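Local structure of protein SMG-7 (Caenorhabditis elegans, 3ZHE) at residues B[49-57]-B[131-142]; B[98-106]-B[152-160]. The protein pairs with SMG-5 in a heterodimer of two 14-3-3-like domains that is required for efficient nonsense-mediated mRNA decay. All coordinates share one frame; numbering follows the deposited sequence.

Both contacts lie in the N-terminal helical part of SMG-7 that includes a predicted TPR repeat. Their centres are about 15 Å apart. Contact 1 joins two nearly parallel helices. Contact 2 sets the loop and the start of the short helix 104-107 against helix 146-159. Helices 122-142 and 146-159 are consecutive, and both second segments fall in the predicted repeat. The two contacts touch through Tyr-153 of 152-160. Its OH lies 2.6 Å from Asp-138 OD1, a probable hydrogen bond. The segments alternate along the chain. Contact 2 also comes within reach of the partner protein chain, whereas contact 1 is not touched by it.

Contact 1 (B[49-57]-B[131-142]); sequences FWNKLKSMM and YVLLRMGDLMRY
Trp-50 and Arg-135 meet flat because of their torsions. In Trp-50, CG is anti to the backbone N (chi1 172°), which sends the indole across to helix 122-142. Arg-135 bends at chi2, which lays its chain and guanidinium over one indole face. The two planes are 6° apart. Arg-135 CD stands 3.4 Å from the centroid of the five-membered ring, a CH-pi contact over the face. Arg-135 CZ is 3.8 Å from the same centroid, an off-centre cation-pi contact. Trp-50 thus acts as a knob in a hole formed by Tyr-131, Arg-135, Asp-138 and Leu-139. Leu-139 CD2 meets the indole edge, 3.8 Å from Trp-50 CZ3.

The guanidinium is fixed on its own helix as well. Arg-135 NH1 and Asp-138 OD2 form a salt bridge. This salt bridge extends to Arg-141, which binds Asp-138 OD1 weakly. The aspartate probably keeps the arginine turned toward the indole.

Farther along, Lys-54 reaches Tyr-142. Its NZ donates to Tyr-142 OH at 2.8 Å, and the two side chains cross at about a right angle. Met-57 CE touches Tyr-142 CD2 at 3.5 Å, and the sulfur makes an oblique Met-aromatic contact with this ring. Met-57 SD also packs on Leu-139 CD2 at 3.9 Å.

The short helical segments run nearly parallel, 9° apart, with axes 11.9 Å from each other. This wide spacing is bridged by the large side chains. The contact is knobs-into-holes-like packing of parallel helices, and 131-142 lies in the predicted TPR repeat. Helix 68-92 packs against both helices, through Leu-53 on Ala-78 and Met-136 on Leu-82. Helix 22-35 packs on Phe-49, while helix 164-176 meets Leu-134 and Arg-141.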
loop_
_atom_site.group_PDB
_atom_site.type_symbol
_atom_site.label_atom_id
_atom_site.label_comp_id
_atom_site.label_asym_id
_atom_site.label_seq_id
_atom_site.Cartn_x
_atom_site.Cartn_y
_atom_site.Cartn_z
ATOM N N PHE B 49 16.351 -11.810 -8.629
ATOM C CA PHE B 49 15.615 -12.258 -7.454
ATOM C C PHE B 49 14.508 -13.215 -7.869
ATOM O O PHE B 49 14.444 -14.363 -7.404
ATOM C CB PHE B 49 15.009 -11.044 -6.744
ATOM C CG PHE B 49 14.469 -11.338 -5.374
ATOM C CD1 PHE B 49 13.169 -11.786 -5.203
ATOM C CD2 PHE B 49 15.258 -11.143 -4.250
ATOM C CE1 PHE B 49 12.669 -12.050 -3.939
ATOM C CE2 PHE B 49 14.764 -11.404 -2.984
ATOM C CZ PHE B 49 13.469 -11.857 -2.828
ATOM N N TRP B 50 13.638 -12.738 -8.754
ATOM C CA TRP B 50 12.543 -13.561 -9.245
ATOM C C TRP B 50 13.050 -14.801 -9.978
ATOM O O TRP B 50 12.376 -15.823 -10.010
ATOM C CB TRP B 50 11.617 -12.758 -10.162
ATOM C CG TRP B 50 10.589 -13.622 -10.825
ATOM C CD1 TRP B 50 10.566 -14.016 -12.130
ATOM C CD2 TRP B 50 9.452 -14.232 -10.201
ATOM N NE1 TRP B 50 9.474 -14.820 -12.362
ATOM C CE2 TRP B 50 8.775 -14.968 -11.193
ATOM C CE3 TRP B 50 8.937 -14.217 -8.901
ATOM C CZ2 TRP B 50 7.607 -15.684 -10.924
ATOM C CZ3 TRP B 50 7.778 -14.926 -8.637
ATOM C CH2 TRP B 50 7.126 -15.650 -9.643
ATOM N N ASN B 51 14.234 -14.709 -10.571
ATOM C CA ASN B 51 14.810 -15.853 -11.267
ATOM C C ASN B 51 15.219 -16.956 -10.302
ATOM O O ASN B 51 14.948 -18.130 -10.547
ATOM C CB ASN B 51 15.994 -15.437 -12.143
ATOM C CG ASN B 51 15.556 -14.896 -13.490
ATOM O OD1 ASN B 51 14.450 -15.178 -13.952
ATOM N ND2 ASN B 51 16.422 -14.118 -14.129
ATOM N N LYS B 52 15.865 -16.572 -9.205
ATOM C CA LYS B 52 16.224 -17.524 -8.162
ATOM C C LYS B 52 14.983 -18.131 -7.518
ATOM O O LYS B 52 14.923 -19.339 -7.268
ATOM C CB LYS B 52 17.094 -16.854 -7.097
ATOM C CG LYS B 52 18.562 -16.775 -7.465
ATOM C CD LYS B 52 19.176 -18.163 -7.521
ATOM C CE LYS B 52 20.658 -18.106 -7.851
ATOM N NZ LYS B 52 21.247 -19.469 -7.969
ATOM N N LEU B 53 13.992 -17.286 -7.252
ATOM C CA LEU B 53 12.763 -17.752 -6.620
ATOM C C LEU B 53 11.996 -18.730 -7.518
ATOM O O LEU B 53 11.661 -19.841 -7.098
ATOM C CB LEU B 53 11.888 -16.559 -6.235
ATOM C CG LEU B 53 10.642 -16.832 -5.397
ATOM C CD1 LEU B 53 10.485 -15.759 -4.334
ATOM C CD2 LEU B 53 9.420 -16.873 -6.289
ATOM N N LYS B 54 11.722 -18.307 -8.750
ATOM C CA LYS B 54 11.052 -19.144 -9.745
ATOM C C LYS B 54 11.822 -20.438 -9.960
ATOM O O LYS B 54 11.228 -21.505 -10.133
ATOM C CB LYS B 54 10.916 -18.392 -11.074
ATOM C CG LYS B 54 10.358 -19.215 -12.231
ATOM C CD LYS B 54 8.887 -19.537 -12.034
ATOM C CE LYS B 54 8.312 -20.247 -13.249
ATOM N NZ LYS B 54 6.881 -20.604 -13.054
ATOM N N SER B 55 13.148 -20.329 -9.960
ATOM C CA SER B 55 14.012 -21.501 -10.002
ATOM C C SER B 55 13.633 -22.462 -8.889
ATOM O O SER B 55 13.228 -23.588 -9.157
ATOM C CB SER B 55 15.482 -21.106 -9.861
ATOM O OG SER B 55 16.272 -22.216 -9.471
ATOM N N MET B 56 13.756 -21.998 -7.646
ATOM C CA MET B 56 13.407 -22.794 -6.472
ATOM C C MET B 56 12.061 -23.487 -6.625
ATOM O O MET B 56 11.966 -24.712 -6.501
ATOM C CB MET B 56 13.372 -21.918 -5.224
ATOM C CG MET B 56 14.697 -21.801 -4.509
ATOM S SD MET B 56 14.593 -20.748 -3.052
ATOM C CE MET B 56 13.154 -21.445 -2.247
ATOM N N MET B 57 11.030 -22.693 -6.900
ATOM C CA MET B 57 9.680 -23.215 -7.092
ATOM C C MET B 57 9.638 -24.340 -8.123
ATOM O O MET B 57 9.035 -25.388 -7.886
ATOM C CB MET B 57 8.729 -22.091 -7.499
ATOM C CG MET B 57 8.618 -20.980 -6.470
ATOM S SD MET B 57 7.328 -19.793 -6.880
ATOM C CE MET B 57 5.895 -20.863 -6.961
ATOM N N TYR B 131 7.350 -4.350 -11.447
ATOM C CA TYR B 131 7.859 -5.715 -11.533
ATOM C C TYR B 131 7.437 -6.544 -10.321
ATOM O O TYR B 131 6.961 -7.671 -10.461
ATOM C CB TYR B 131 9.382 -5.717 -11.677
ATOM C CG TYR B 131 9.956 -7.068 -12.041
ATOM C CD1 TYR B 131 10.032 -7.475 -13.365
ATOM C CD2 TYR B 131 10.419 -7.935 -11.060
ATOM C CE1 TYR B 131 10.553 -8.708 -13.704
ATOM C CE2 TYR B 131 10.944 -9.172 -11.389
ATOM C CZ TYR B 131 11.008 -9.552 -12.713
ATOM O OH TYR B 131 11.529 -10.781 -13.048
ATOM N N VAL B 132 7.619 -5.974 -9.133
ATOM C CA VAL B 132 7.210 -6.622 -7.890
ATOM C C VAL B 132 5.725 -6.977 -7.922
ATOM O O VAL B 132 5.334 -8.100 -7.585
ATOM C CB VAL B 132 7.517 -5.728 -6.668
ATOM C CG1 VAL B 132 6.787 -6.231 -5.430
ATOM C CG2 VAL B 132 9.018 -5.654 -6.427
ATOM N N LEU B 133 4.904 -6.017 -8.343
ATOM C CA LEU B 133 3.469 -6.251 -8.487
ATOM C C LEU B 133 3.174 -7.366 -9.493
ATOM O O LEU B 133 2.301 -8.211 -9.263
ATOM C CB LEU B 133 2.757 -4.960 -8.896
ATOM C CG LEU B 133 2.682 -3.881 -7.815
ATOM C CD1 LEU B 133 2.130 -2.581 -8.380
ATOM C CD2 LEU B 133 1.834 -4.364 -6.650
ATOM N N LEU B 134 3.911 -7.364 -10.601
ATOM C CA LEU B 134 3.778 -8.399 -11.624
ATOM C C LEU B 134 4.015 -9.789 -11.039
ATOM O O LEU B 134 3.205 -10.705 -11.221
ATOM C CB LEU B 134 4.760 -8.145 -12.772
ATOM C CG LEU B 134 5.028 -9.320 -13.718
ATOM C CD1 LEU B 134 3.797 -9.659 -14.548
ATOM C CD2 LEU B 134 6.227 -9.036 -14.616
ATOM N N ARG B 135 5.125 -9.937 -10.322
ATOM C CA ARG B 135 5.503 -11.237 -9.777
ATOM C C ARG B 135 4.612 -11.692 -8.620
ATOM O O ARG B 135 4.379 -12.892 -8.449
ATOM C CB ARG B 135 6.982 -11.256 -9.380
ATOM C CG ARG B 135 7.929 -11.094 -10.560
ATOM C CD ARG B 135 7.424 -11.859 -11.775
ATOM N NE ARG B 135 8.329 -11.748 -12.914
ATOM C CZ ARG B 135 8.097 -12.289 -14.106
ATOM N NH1 ARG B 135 6.985 -12.979 -14.320
ATOM N NH2 ARG B 135 8.978 -12.138 -15.086
ATOM N N MET B 136 4.118 -10.742 -7.830
ATOM C CA MET B 136 3.116 -11.062 -6.819
ATOM C C MET B 136 1.859 -11.565 -7.515
ATOM O O MET B 136 1.168 -12.449 -7.009
ATOM C CB MET B 136 2.791 -9.842 -5.955
ATOM C CG MET B 136 3.785 -9.590 -4.835
ATOM S SD MET B 136 3.904 -10.979 -3.689
ATOM C CE MET B 136 2.219 -11.067 -3.087
ATOM N N GLY B 137 1.576 -10.994 -8.683
ATOM C CA GLY B 137 0.483 -11.461 -9.515
ATOM C C GLY B 137 0.684 -12.905 -9.934
ATOM O O GLY B 137 -0.235 -13.725 -9.840
ATOM N N ASP B 138 1.895 -13.214 -10.397
ATOM C CA ASP B 138 2.251 -14.587 -10.751
ATOM C C ASP B 138 2.035 -15.535 -9.576
ATOM O O ASP B 138 1.466 -16.618 -9.732
ATOM C CB ASP B 138 3.708 -14.675 -11.219
ATOM C CG ASP B 138 3.894 -14.209 -12.650
ATOM O OD1 ASP B 138 2.922 -14.282 -13.430
ATOM O OD2 ASP B 138 5.013 -13.778 -12.999
ATOM N N LEU B 139 2.494 -15.113 -8.401
ATOM C CA LEU B 139 2.371 -15.923 -7.196
ATOM C C LEU B 139 0.915 -16.183 -6.838
ATOM O O LEU B 139 0.553 -17.296 -6.454
ATOM C CB LEU B 139 3.093 -15.258 -6.024
ATOM C CG LEU B 139 4.617 -15.195 -6.133
ATOM C CD1 LEU B 139 5.216 -14.561 -4.890
ATOM C CD2 LEU B 139 5.195 -16.583 -6.364
ATOM N N MET B 140 0.080 -15.156 -6.966
ATOM C CA MET B 140 -1.345 -15.317 -6.709
ATOM C C MET B 140 -1.984 -16.248 -7.734
ATOM O O MET B 140 -2.926 -16.974 -7.417
ATOM C CB MET B 140 -2.064 -13.966 -6.696
ATOM C CG MET B 140 -1.633 -13.043 -5.567
ATOM S SD MET B 140 -1.623 -13.849 -3.954
ATOM C CE MET B 140 -3.361 -14.215 -3.736
ATOM N N ARG B 141 -1.468 -16.231 -8.960
ATOM C CA ARG B 141 -1.998 -17.104 -10.004
ATOM C C ARG B 141 -1.647 -18.561 -9.724
ATOM O O ARG B 141 -2.462 -19.457 -9.947
ATOM C CB ARG B 141 -1.486 -16.694 -11.386
ATOM C CG ARG B 141 -2.357 -17.211 -12.524
ATOM C CD ARG B 141 -1.762 -16.911 -13.891
ATOM N NE ARG B 141 -0.771 -17.904 -14.292
ATOM C CZ ARG B 141 0.540 -17.692 -14.305
ATOM N NH1 ARG B 141 1.025 -16.513 -13.944
ATOM N NH2 ARG B 141 1.366 -18.656 -14.686
ATOM N N TYR B 142 -0.430 -18.789 -9.238
ATOM C CA TYR B 142 0.017 -20.132 -8.879
ATOM C C TYR B 142 -0.834 -20.706 -7.749
ATOM O O TYR B 142 -1.085 -21.910 -7.697
ATOM C CB TYR B 142 1.487 -20.121 -8.447
ATOM C CG TYR B 142 2.467 -19.687 -9.516
ATOM C CD1 TYR B 142 2.156 -19.795 -10.866
ATOM C CD2 TYR B 142 3.708 -19.172 -9.170
ATOM C CE1 TYR B 142 3.058 -19.399 -11.840
ATOM C CE2 TYR B 142 4.614 -18.775 -10.134
ATOM C CZ TYR B 142 4.286 -18.890 -11.467
ATOM O OH TYR B 142 5.187 -18.493 -12.426
#

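Contact 2 (B[98-106]-B[152-160]); sequences YGNDISKQL and YYEQSCRIN
Arg-158 makes the main polar grip on the loop. Its NH2 donates to Tyr-98 O at 3.0 Å, with an N-H...O angle of 165° and the oxygen close to the guanidinium plane. Its NH1 donates to Asp-101 OD2 at 3.0 Å, on the syn side of the carboxylate. Weaker bonds from NH2 to both carboxylate oxygens complete the salt bridge. One guanidinium therefore ties two points of the loop together. The carboxylate is turned about 40° from it.

Gln-155 extends beside Ile-102. Its OE1 lies 3.5 Å from Ile-102 CG1, and its NE2 is 2.9 Å from Asp-101 O. Ile-159 packs on Tyr-98 with two branches. CD1 touches Tyr-98 CB at 3.5 Å, while CG2 sits over the ring face in a CH-pi contact. At the other end, Leu-106 CD1 meets the edge of the Tyr-152 ring at CE1, 3.5 Å away.

The loop's own fold places these groups. A type I turn from Gly-99 to Ile-102 presents Asp-101 to the arginine. Arg-158 has an extended start and bends at chi3 (74°), which turns its guanidinium to the loop. Ser-103 weakly caps the short helix that follows.

Helix 122-142 lies beside both segments: Tyr-98 touches Arg-126 and its phenol is hydrogen-bonded to Ser-125, and Tyr-152 touches Met-140. On helix 68-92, Ser-86 binds Leu-106 O. Gln-105, in the short helix 104-107, bonds to Ser-98 of the partner protein chain, which places this end of the segment at the subunit interface.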
loop_
_atom_site.group_PDB
_atom_site.type_symbol
_atom_site.label_atom_id
_atom_site.label_comp_id
_atom_site.label_asym_id
_atom_site.label_seq_id
_atom_site.Cartn_x
_atom_site.Cartn_y
_atom_site.Cartn_z
ATOM N N TYR B 98 1.869 4.937 -5.764
ATOM C CA TYR B 98 1.393 4.639 -7.110
ATOM C C TYR B 98 -0.089 4.265 -7.131
ATOM O O TYR B 98 -0.593 3.746 -8.127
ATOM C CB TYR B 98 2.235 3.532 -7.747
ATOM C CG TYR B 98 3.634 3.960 -8.138
ATOM C CD1 TYR B 98 3.874 4.602 -9.346
ATOM C CD2 TYR B 98 4.714 3.723 -7.298
ATOM C CE1 TYR B 98 5.151 4.996 -9.707
ATOM C CE2 TYR B 98 5.994 4.114 -7.649
ATOM C CZ TYR B 98 6.207 4.750 -8.854
ATOM O OH TYR B 98 7.479 5.140 -9.207
ATOM N N GLY B 99 -0.783 4.537 -6.027
ATOM C CA GLY B 99 -2.204 4.255 -5.924
ATOM C C GLY B 99 -2.579 3.585 -4.615
ATOM O O GLY B 99 -1.942 2.615 -4.202
ATOM N N ASN B 100 -3.619 4.100 -3.962
ATOM C CA ASN B 100 -4.100 3.525 -2.708
ATOM C C ASN B 100 -4.877 2.230 -2.911
ATOM O O ASN B 100 -5.307 1.595 -1.946
ATOM C CB ASN B 100 -4.952 4.528 -1.931
ATOM C CG ASN B 100 -4.117 5.484 -1.103
ATOM O OD1 ASN B 100 -2.969 5.194 -0.765
ATOM N ND2 ASN B 100 -4.695 6.629 -0.763
ATOM N N ASP B 101 -5.059 1.847 -4.170
ATOM C CA ASP B 101 -5.670 0.567 -4.489
ATOM C C ASP B 101 -4.636 -0.544 -4.351
ATOM O O ASP B 101 -4.986 -1.718 -4.226
ATOM C CB ASP B 101 -6.255 0.585 -5.903
ATOM C CG ASP B 101 -5.211 0.880 -6.963
ATOM O OD1 ASP B 101 -4.319 1.716 -6.710
ATOM O OD2 ASP B 101 -5.286 0.271 -8.051
ATOM N N ILE B 102 -3.361 -0.164 -4.373
ATOM C CA ILE B 102 -2.269 -1.115 -4.193
ATOM C C ILE B 102 -2.286 -1.677 -2.776
ATOM O O ILE B 102 -2.400 -0.925 -1.806
ATOM C CB ILE B 102 -0.899 -0.460 -4.468
ATOM C CG1 ILE B 102 -0.786 -0.051 -5.939
ATOM C CG2 ILE B 102 0.236 -1.404 -4.098
ATOM C CD1 ILE B 102 0.539 0.592 -6.295
ATOM N N SER B 103 -2.183 -3.000 -2.665
ATOM C CA SER B 103 -2.194 -3.684 -1.373
ATOM C C SER B 103 -1.144 -3.122 -0.421
ATOM O O SER B 103 0.024 -2.974 -0.782
ATOM C CB SER B 103 -1.986 -5.188 -1.558
ATOM O OG SER B 103 -1.815 -5.834 -0.309
ATOM N N LYS B 104 -1.573 -2.813 0.798
ATOM C CA LYS B 104 -0.712 -2.156 1.774
ATOM C C LYS B 104 0.301 -3.110 2.401
ATOM O O LYS B 104 1.234 -2.677 3.075
ATOM C CB LYS B 104 -1.550 -1.475 2.862
ATOM C CG LYS B 104 -2.581 -0.496 2.318
ATOM C CD LYS B 104 -2.753 0.705 3.237
ATOM C CE LYS B 104 -3.692 1.732 2.625
ATOM N NZ LYS B 104 -3.293 2.086 1.234
ATOM N N GLN B 105 0.118 -4.407 2.172
ATOM C CA GLN B 105 1.044 -5.412 2.688
ATOM C C GLN B 105 2.404 -5.302 2.008
ATOM O O GLN B 105 3.429 -5.666 2.583
ATOM C CB GLN B 105 0.474 -6.818 2.496
ATOM C CG GLN B 105 -0.764 -7.095 3.324
ATOM C CD GLN B 105 -2.024 -7.180 2.486
ATOM O OE1 GLN B 105 -2.021 -7.748 1.394
ATOM N NE2 GLN B 105 -3.110 -6.612 2.994
ATOM N N LEU B 106 2.400 -4.802 0.777
ATOM C CA LEU B 106 3.634 -4.569 0.045
ATOM C C LEU B 106 4.057 -3.125 0.245
ATOM O O LEU B 106 5.216 -2.770 0.032
ATOM C CB LEU B 106 3.424 -4.815 -1.449
ATOM C CG LEU B 106 2.605 -6.032 -1.880
ATOM C CD1 LEU B 106 2.497 -6.064 -3.394
ATOM C CD2 LEU B 106 3.220 -7.319 -1.358
ATOM N N TYR B 152 -3.293 -7.412 -8.949
ATOM C CA TYR B 152 -1.850 -7.193 -9.017
ATOM C C TYR B 152 -1.397 -6.921 -10.453
ATOM O O TYR B 152 -0.610 -6.008 -10.705
ATOM C CB TYR B 152 -1.086 -8.398 -8.455
ATOM C CG TYR B 152 -1.069 -8.498 -6.943
ATOM C CD1 TYR B 152 -0.202 -7.722 -6.187
ATOM C CD2 TYR B 152 -1.903 -9.387 -6.275
ATOM C CE1 TYR B 152 -0.178 -7.816 -4.808
ATOM C CE2 TYR B 152 -1.885 -9.487 -4.895
ATOM C CZ TYR B 152 -1.019 -8.699 -4.167
ATOM O OH TYR B 152 -0.996 -8.794 -2.794
ATOM N N TYR B 153 -1.910 -7.719 -11.386
ATOM C CA TYR B 153 -1.577 -7.585 -12.801
ATOM C C TYR B 153 -1.990 -6.237 -13.383
ATOM O O TYR B 153 -1.215 -5.600 -14.090
ATOM C CB TYR B 153 -2.222 -8.710 -13.615
ATOM C CG TYR B 153 -1.511 -10.039 -13.512
ATOM C CD1 TYR B 153 -0.154 -10.102 -13.228
ATOM C CD2 TYR B 153 -2.197 -11.231 -13.702
ATOM C CE1 TYR B 153 0.500 -11.317 -13.134
ATOM C CE2 TYR B 153 -1.552 -12.449 -13.609
ATOM C CZ TYR B 153 -0.205 -12.486 -13.325
ATOM O OH TYR B 153 0.431 -13.703 -13.235
ATOM N N GLU B 154 -3.218 -5.814 -13.096
ATOM C CA GLU B 154 -3.730 -4.546 -13.606
ATOM C C GLU B 154 -2.957 -3.369 -13.023
ATOM O O GLU B 154 -2.644 -2.406 -13.731
ATOM C CB GLU B 154 -5.225 -4.405 -13.308
ATOM C CG GLU B 154 -6.117 -5.340 -14.110
ATOM C CD GLU B 154 -7.567 -5.280 -13.668
ATOM O OE1 GLU B 154 -7.866 -4.536 -12.712
ATOM O OE2 GLU B 154 -8.406 -5.978 -14.277
ATOM N N GLN B 155 -2.650 -3.449 -11.730
ATOM C CA GLN B 155 -1.840 -2.421 -11.086
ATOM C C GLN B 155 -0.469 -2.330 -11.751
ATOM O O GLN B 155 -0.036 -1.247 -12.150
ATOM C CB GLN B 155 -1.700 -2.698 -9.586
ATOM C CG GLN B 155 -2.997 -2.537 -8.804
ATOM C CD GLN B 155 -2.867 -2.951 -7.350
ATOM O OE1 GLN B 155 -1.777 -3.267 -6.875
ATOM N NE2 GLN B 155 -3.987 -2.955 -6.635
ATOM N N SER B 156 0.193 -3.477 -11.885
ATOM C CA SER B 156 1.495 -3.567 -12.541
ATOM C C SER B 156 1.464 -2.968 -13.944
ATOM O O SER B 156 2.354 -2.206 -14.323
ATOM C CB SER B 156 1.951 -5.028 -12.603
ATOM O OG SER B 156 3.047 -5.199 -13.485
ATOM N N CYS B 157 0.432 -3.318 -14.705
ATOM C CA CYS B 157 0.248 -2.803 -16.056
ATOM C C CYS B 157 0.091 -1.285 -16.056
ATOM O O CYS B 157 0.625 -0.600 -16.927
ATOM C CB CYS B 157 -0.969 -3.455 -16.716
ATOM S SG CYS B 157 -1.287 -2.914 -18.411
ATOM N N ARG B 158 -0.638 -0.765 -15.073
ATOM C CA ARG B 158 -0.838 0.678 -14.965
ATOM C C ARG B 158 0.468 1.402 -14.659
ATOM O O ARG B 158 0.766 2.436 -15.258
ATOM C CB ARG B 158 -1.884 1.018 -13.898
ATOM C CG ARG B 158 -2.193 2.510 -13.811
ATOM C CD ARG B 158 -3.238 2.832 -12.751
ATOM N NE ARG B 158 -2.708 2.739 -11.394
ATOM C CZ ARG B 158 -3.162 1.897 -10.473
ATOM N NH1 ARG B 158 -4.163 1.077 -10.761
ATOM N NH2 ARG B 158 -2.620 1.879 -9.263
ATOM N N ILE B 159 1.244 0.854 -13.727
ATOM C CA ILE B 159 2.496 1.487 -13.318
ATOM C C ILE B 159 3.503 1.516 -14.466
ATOM O O ILE B 159 4.105 2.553 -14.751
ATOM C CB ILE B 159 3.128 0.794 -12.092
ATOM C CG1 ILE B 159 2.093 0.611 -10.981
ATOM C CG2 ILE B 159 4.320 1.590 -11.586
ATOM C CD1 ILE B 159 1.287 1.853 -10.676
ATOM N N ASN B 160 3.675 0.377 -15.127
ATOM C CA ASN B 160 4.563 0.291 -16.281
ATOM C C ASN B 160 3.987 -0.596 -17.381
ATOM O O ASN B 160 4.133 -1.817 -17.339
ATOM C CB ASN B 160 5.943 -0.216 -15.863
ATOM C CG ASN B 160 6.902 -0.333 -17.032
ATOM O OD1 ASN B 160 6.780 0.384 -18.024
ATOM N ND2 ASN B 160 7.864 -1.243 -16.919
#